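Local coordinates for protein pilin (Clostridioides difficile, PDB 6T8S) that is the major type IV pilin PilA1, the subunit that probably assembles into the bacterium's type IV pilus fibres, at residues Ser21-Val26 with Ile135-Asn140; Gly68-Ile73 with Leu81-Asn86. All coordinates share one frame; numbering follows the deposited sequence.

Contact 1: Ser21-Val26 with Ile135-Asn140; sequences SDYSSV and IVLIDN
Tyr-23 of the long helix 9-37 and Leu-137 near the end of strand 128-138 meet at the centre of this contact, where the pilin fold lays its N-terminal helix against an antiparallel sheet. The two side chains run alongside one another head to tail, and Leu-137 CD2 comes to 3.4 Å from Tyr-23 CE1. The same ring carbon is met by the CG2 branch of Ile-135, 3.3 Å from CE1, so two methyl groups from alternate residues of the strand share one corner of the ring, both approaching it obliquely. Leu-137 is forked: while CD2 goes to the tyrosine, CD1 reaches Val-26 CG1 at 3.9 Å, one helical turn further on. Leu-50 and Leu-53 from a loop also pack on Val-26, and Ile-135 leans on Ile-83 of the neighbouring strand.

The ring can reach this far because its CG stands anti to the backbone N of Tyr-23 (chi1 170°), which swings the ring off the helix toward the strand although the CB itself does not point there. Farther out Leu-137 and Ile-138 lie opposite the single residue Leu-79, a classic beta bulge, and the strand bends there. Val-136 turns its side chain away from the helix but offers its carbonyl to it, and that polar atom is met at the very end of the tyrosine. Tyr-23 OH donates to Val-136 O over 2.7 Å, lying in the carbonyl plane with a C=O...O angle of 149°, while the oxygen sits at the edge of the ring.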
loop_
_atom_site.group_PDB
_atom_site.type_symbol
_atom_site.label_atom_id
_atom_site.label_comp_id
_atom_site.label_asym_id
_atom_site.label_seq_id
_atom_site.Cartn_x
_atom_site.Cartn_y
_atom_site.Cartn_z
ATOM N N SER A 21 -7.659 2.841 -5.975
ATOM C CA SER A 21 -9.002 2.954 -5.333
ATOM C C SER A 21 -8.947 2.388 -3.905
ATOM O O SER A 21 -9.456 3.026 -2.957
ATOM C CB SER A 21 -10.068 2.281 -6.155
ATOM O OG SER A 21 -11.345 2.422 -5.543
ATOM N N ASP A 22 -8.325 1.223 -3.737
ATOM C CA ASP A 22 -8.108 0.620 -2.396
ATOM C C ASP A 22 -7.300 1.588 -1.529
ATOM O O ASP A 22 -7.681 1.785 -0.369
ATOM C CB ASP A 22 -7.437 -0.751 -2.511
ATOM C CG ASP A 22 -8.313 -1.831 -3.118
ATOM O OD1 ASP A 22 -9.554 -1.613 -3.225
ATOM O OD2 ASP A 22 -7.752 -2.898 -3.472
ATOM N N TYR A 23 -6.216 2.147 -2.056
ATOM C CA TYR A 23 -5.330 3.098 -1.339
ATOM C C TYR A 23 -6.164 4.272 -0.797
ATOM O O TYR A 23 -6.041 4.637 0.382
ATOM C CB TYR A 23 -4.210 3.557 -2.274
ATOM C CG TYR A 23 -3.392 4.701 -1.738
ATOM C CD1 TYR A 23 -2.376 4.433 -0.847
ATOM C CD2 TYR A 23 -3.632 6.020 -2.090
ATOM C CE1 TYR A 23 -1.607 5.446 -0.308
ATOM C CE2 TYR A 23 -2.849 7.052 -1.574
ATOM C CZ TYR A 23 -1.837 6.755 -0.673
ATOM O OH TYR A 23 -1.019 7.689 -0.099
ATOM N N SER A 24 -7.000 4.859 -1.657
ATOM C CA SER A 24 -7.841 6.033 -1.322
ATOM C C SER A 24 -8.820 5.698 -0.188
ATOM O O SER A 24 -8.910 6.495 0.780
ATOM C CB SER A 24 -8.569 6.534 -2.542
ATOM O OG SER A 24 -9.265 7.712 -2.215
ATOM N N SER A 25 -9.524 4.570 -0.296
ATOM C CA SER A 25 -10.510 4.090 0.704
ATOM C C SER A 25 -9.810 3.824 2.043
ATOM O O SER A 25 -10.331 4.223 3.086
ATOM C CB SER A 25 -11.246 2.879 0.196
ATOM O OG SER A 25 -12.108 3.217 -0.889
ATOM N N VAL A 26 -8.673 3.138 2.017
ATOM C CA VAL A 26 -7.924 2.790 3.256
ATOM C C VAL A 26 -7.387 4.083 3.881
ATOM O O VAL A 26 -7.416 4.193 5.124
ATOM C CB VAL A 26 -6.797 1.780 2.970
ATOM C CG1 VAL A 26 -5.895 1.598 4.180
ATOM C CG2 VAL A 26 -7.364 0.451 2.518
ATOM N N ILE A 135 3.327 1.700 0.241
ATOM C CA ILE A 135 2.793 3.048 -0.125
ATOM C C ILE A 135 2.487 3.828 1.156
ATOM O O ILE A 135 1.636 3.398 1.953
ATOM C CB ILE A 135 1.569 2.990 -1.062
ATOM C CG1 ILE A 135 1.760 2.015 -2.229
ATOM C CG2 ILE A 135 1.269 4.397 -1.565
ATOM C CD1 ILE A 135 0.572 1.918 -3.172
ATOM N N VAL A 136 3.147 4.968 1.329
ATOM C CA VAL A 136 2.902 5.851 2.504
ATOM C C VAL A 136 1.441 6.322 2.460
ATOM O O VAL A 136 1.032 6.862 1.404
ATOM C CB VAL A 136 3.863 7.045 2.519
ATOM C CG1 VAL A 136 3.523 8.013 3.638
ATOM C CG2 VAL A 136 5.308 6.580 2.638
ATOM N N LEU A 137 0.702 6.133 3.554
ATOM C CA LEU A 137 -0.704 6.626 3.715
ATOM C C LEU A 137 -0.721 7.970 4.451
ATOM O O LEU A 137 -1.431 8.895 3.994
ATOM C CB LEU A 137 -1.508 5.616 4.528
ATOM C CG LEU A 137 -1.877 4.324 3.817
ATOM C CD1 LEU A 137 -2.475 3.334 4.807
ATOM C CD2 LEU A 137 -2.859 4.595 2.691
ATOM N N ILE A 138 0.001 8.047 5.566
ATOM C CA ILE A 138 0.007 9.231 6.474
ATOM C C ILE A 138 1.464 9.593 6.743
ATOM O O ILE A 138 2.186 8.766 7.302
ATOM C CB ILE A 138 -0.791 8.981 7.770
ATOM C CG1 ILE A 138 -2.218 8.499 7.482
ATOM C CG2 ILE A 138 -0.769 10.236 8.641
ATOM C CD1 ILE A 138 -3.057 8.193 8.706
ATOM N N ASP A 139 1.845 10.797 6.319
ATOM C CA ASP A 139 3.190 11.406 6.459
ATOM C C ASP A 139 3.096 12.493 7.535
ATOM O O ASP A 139 2.445 13.512 7.256
ATOM C CB ASP A 139 3.621 11.972 5.098
ATOM C CG ASP A 139 5.121 12.020 4.874
ATOM O OD1 ASP A 139 5.829 12.573 5.744
ATOM O OD2 ASP A 139 5.566 11.502 3.832
ATOM N N ASN A 140 3.679 12.273 8.722
ATOM C CA ASN A 140 3.640 13.229 9.867
ATOM C C ASN A 140 4.880 14.135 9.814
ATOM O O ASN A 140 4.935 15.139 9.092
ATOM C CB ASN A 140 3.542 12.516 11.223
ATOM C CG ASN A 140 2.169 11.950 11.534
ATOM O OD1 ASN A 140 1.144 12.484 11.114
ATOM N ND2 ASN A 140 2.135 10.870 12.299
#

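Contact 2: Gly68-Ile73 with Leu81-Asn86; sequences GKYKLI and LQIGTN
Lys-71 and Gln-82 form the hydrogen-bonded pair of two antiparallel strands, joined by Lys-71 N to Gln-82 O (3.0 Å) and Gln-82 N to Lys-71 O (2.9 Å). Gly-84 N continues the pattern with a nearly straight bond to Lys-69 O, 2.8 Å long and 171° at the hydrogen. There, with no side chain on either glycine, the backbones meet directly, Gly-68 CA 3.6 Å from Gly-84 CA.

Water adds two bridges: one molecule donates to both Lys-69 O and Gly-84 O, and another links Lys-69 N with Thr-85 OG1.

Among the side chains, Lys-71 and Gln-82 run side by side in the same direction, CG against CD at 3.8 Å. Gln-82 holds CG anti to its backbone N (chi1 174°) and stays extended, which carries the amide along Lys-71. NE2 donates to Gly-84 O at 2.9 Å, the acceptor lying in the amide plane, and OE1 meets Ile-73 CG2 at 3.6 Å, the two chains crossing nearly at right angles. The ammonium of Lys-71 goes on to Gln-47 O.

Apolar contacts fill the face of Tyr-70, Leu-72, Leu-81 and Ile-83. Ile-83 CG1 is at the tyrosine ring edge, 3.9 Å from CE1, while Leu-81 CD1 approaches CD1 of the ring obliquely and also touches Leu-72 CD2. Tyr-70 OH bonds to Asp-22. With Lys-71 and Gln-82 on the opposite face, this is a two-stranded beta hairpin of the pilin sheet.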
loop_
_atom_site.group_PDB
_atom_site.type_symbol
_atom_site.label_atom_id
_atom_site.label_comp_id
_atom_site.label_asym_id
_atom_site.label_seq_id
_atom_site.Cartn_x
_atom_site.Cartn_y
_atom_site.Cartn_z
ATOM N N GLY A 68 -0.794 -9.761 -3.826
ATOM C CA GLY A 68 -0.315 -9.502 -2.457
ATOM C C GLY A 68 -1.417 -9.083 -1.502
ATOM O O GLY A 68 -2.320 -8.304 -1.893
ATOM N N LYS A 69 -1.374 -9.596 -0.275
ATOM C CA LYS A 69 -2.332 -9.211 0.793
ATOM C C LYS A 69 -1.951 -7.834 1.340
ATOM O O LYS A 69 -0.758 -7.493 1.379
ATOM C CB LYS A 69 -2.315 -10.228 1.934
ATOM C CG LYS A 69 -3.059 -11.525 1.652
ATOM C CD LYS A 69 -2.958 -12.513 2.792
ATOM C CE LYS A 69 -3.240 -13.936 2.362
ATOM N NZ LYS A 69 -3.326 -14.838 3.533
ATOM N N TYR A 70 -2.940 -7.068 1.788
ATOM C CA TYR A 70 -2.709 -5.746 2.409
ATOM C C TYR A 70 -2.424 -5.939 3.902
ATOM O O TYR A 70 -3.023 -6.841 4.528
ATOM C CB TYR A 70 -3.932 -4.842 2.238
ATOM C CG TYR A 70 -4.248 -4.398 0.830
ATOM C CD1 TYR A 70 -3.357 -3.625 0.106
ATOM C CD2 TYR A 70 -5.476 -4.678 0.246
ATOM C CE1 TYR A 70 -3.652 -3.179 -1.172
ATOM C CE2 TYR A 70 -5.792 -4.234 -1.030
ATOM C CZ TYR A 70 -4.881 -3.474 -1.741
ATOM O OH TYR A 70 -5.165 -3.020 -2.999
ATOM N N LYS A 71 -1.585 -5.075 4.468
ATOM C CA LYS A 71 -1.523 -4.848 5.937
ATOM C C LYS A 71 -1.023 -3.425 6.195
ATOM O O LYS A 71 -0.550 -2.779 5.245
ATOM C CB LYS A 71 -0.691 -5.942 6.627
ATOM C CG LYS A 71 0.807 -5.897 6.425
ATOM C CD LYS A 71 1.547 -6.960 7.284
ATOM C CE LYS A 71 1.773 -6.538 8.722
ATOM N NZ LYS A 71 2.418 -7.587 9.559
ATOM N N LEU A 72 -1.161 -2.959 7.433
ATOM C CA LEU A 72 -0.747 -1.605 7.859
ATOM C C LEU A 72 0.447 -1.740 8.801
ATOM O O LEU A 72 0.336 -2.530 9.765
ATOM C CB LEU A 72 -1.917 -0.918 8.568
ATOM C CG LEU A 72 -3.111 -0.575 7.681
ATOM C CD1 LEU A 72 -4.252 -0.035 8.518
ATOM C CD2 LEU A 72 -2.723 0.425 6.617
ATOM N N ILE A 73 1.517 -1.002 8.513
ATOM C CA ILE A 73 2.757 -0.970 9.333
ATOM C C ILE A 73 3.139 0.480 9.631
ATOM O O ILE A 73 2.812 1.404 8.846
ATOM C CB ILE A 73 3.905 -1.746 8.662
ATOM C CG1 ILE A 73 4.394 -1.069 7.381
ATOM C CG2 ILE A 73 3.499 -3.207 8.463
ATOM C CD1 ILE A 73 5.610 -1.720 6.748
ATOM N N LEU A 81 0.976 1.475 3.869
ATOM C CA LEU A 81 0.214 0.334 3.337
ATOM C C LEU A 81 1.232 -0.630 2.719
ATOM O O LEU A 81 1.902 -0.264 1.738
ATOM C CB LEU A 81 -0.802 0.830 2.302
ATOM C CG LEU A 81 -1.638 -0.263 1.645
ATOM C CD1 LEU A 81 -2.537 -0.956 2.656
ATOM C CD2 LEU A 81 -2.449 0.307 0.480
ATOM N N GLN A 82 1.381 -1.801 3.330
ATOM C CA GLN A 82 2.184 -2.909 2.778
ATOM C C GLN A 82 1.288 -3.721 1.852
ATOM O O GLN A 82 0.132 -4.045 2.226
ATOM C CB GLN A 82 2.757 -3.754 3.924
ATOM C CG GLN A 82 3.486 -5.010 3.438
ATOM C CD GLN A 82 4.101 -5.775 4.591
ATOM O OE1 GLN A 82 4.507 -5.184 5.588
ATOM N NE2 GLN A 82 4.163 -7.095 4.470
ATOM N N ILE A 83 1.801 -4.035 0.667
ATOM C CA ILE A 83 1.095 -4.865 -0.340
ATOM C C ILE A 83 1.980 -6.086 -0.601
ATOM O O ILE A 83 3.006 -5.942 -1.265
ATOM C CB ILE A 83 0.803 -4.064 -1.620
ATOM C CG1 ILE A 83 0.229 -2.678 -1.306
ATOM C CG2 ILE A 83 -0.106 -4.869 -2.546
ATOM C CD1 ILE A 83 0.043 -1.809 -2.518
ATOM N N GLY A 84 1.566 -7.228 -0.073
ATOM C CA GLY A 84 2.301 -8.493 -0.214
ATOM C C GLY A 84 2.816 -8.988 1.115
ATOM O O GLY A 84 2.910 -8.209 2.082
ATOM N N THR A 85 3.175 -10.263 1.135
ATOM C CA THR A 85 3.729 -10.948 2.320
ATOM C C THR A 85 4.751 -11.967 1.817
ATOM O O THR A 85 5.026 -11.992 0.604
ATOM C CB THR A 85 2.604 -11.619 3.110
ATOM O OG1 THR A 85 2.078 -12.622 2.238
ATOM C CG2 THR A 85 1.533 -10.646 3.560
ATOM N N ASN A 86 5.235 -12.826 2.710
ATOM C CA ASN A 86 6.102 -13.980 2.351
ATOM C C ASN A 86 5.452 -14.856 1.266
ATOM O O ASN A 86 6.190 -15.431 0.442
ATOM C CB ASN A 86 6.411 -14.814 3.588
ATOM C CG ASN A 86 5.163 -15.395 4.208
ATOM O OD1 ASN A 86 4.317 -14.660 4.712
ATOM N ND2 ASN A 86 5.054 -16.714 4.183
HETATM O O HOH W 1 0.435 -11.875 0.110
HETATM O O HOH W 2 0.764 -7.546 3.501
#

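Overall arrangement
Contact 1 joins the two ends of the modelled chain, helix 9-37 and strand 128-138, whereas contact 2 is a local hairpin whose strands, 70-75 and 78-83, both come between them in sequence. Their centres are about 12 Å apart. Strand 78-83 pairs with strand 128-138, so both contacts reach one antiparallel sheet, contact 1 through its strand side alone, and Ile-135 O lies 2.8 Å from Leu-81 N where they meet. Leu-137 CD1 packs against Leu-72 CD2, and Asp-22 OD2, 2.6 Å from Tyr-70 OH, joins helix to hairpin. Helix, hairpin and last strand thus share one apolar interior, an arrangement consistent with a compact pilin head built around its N-terminal helix.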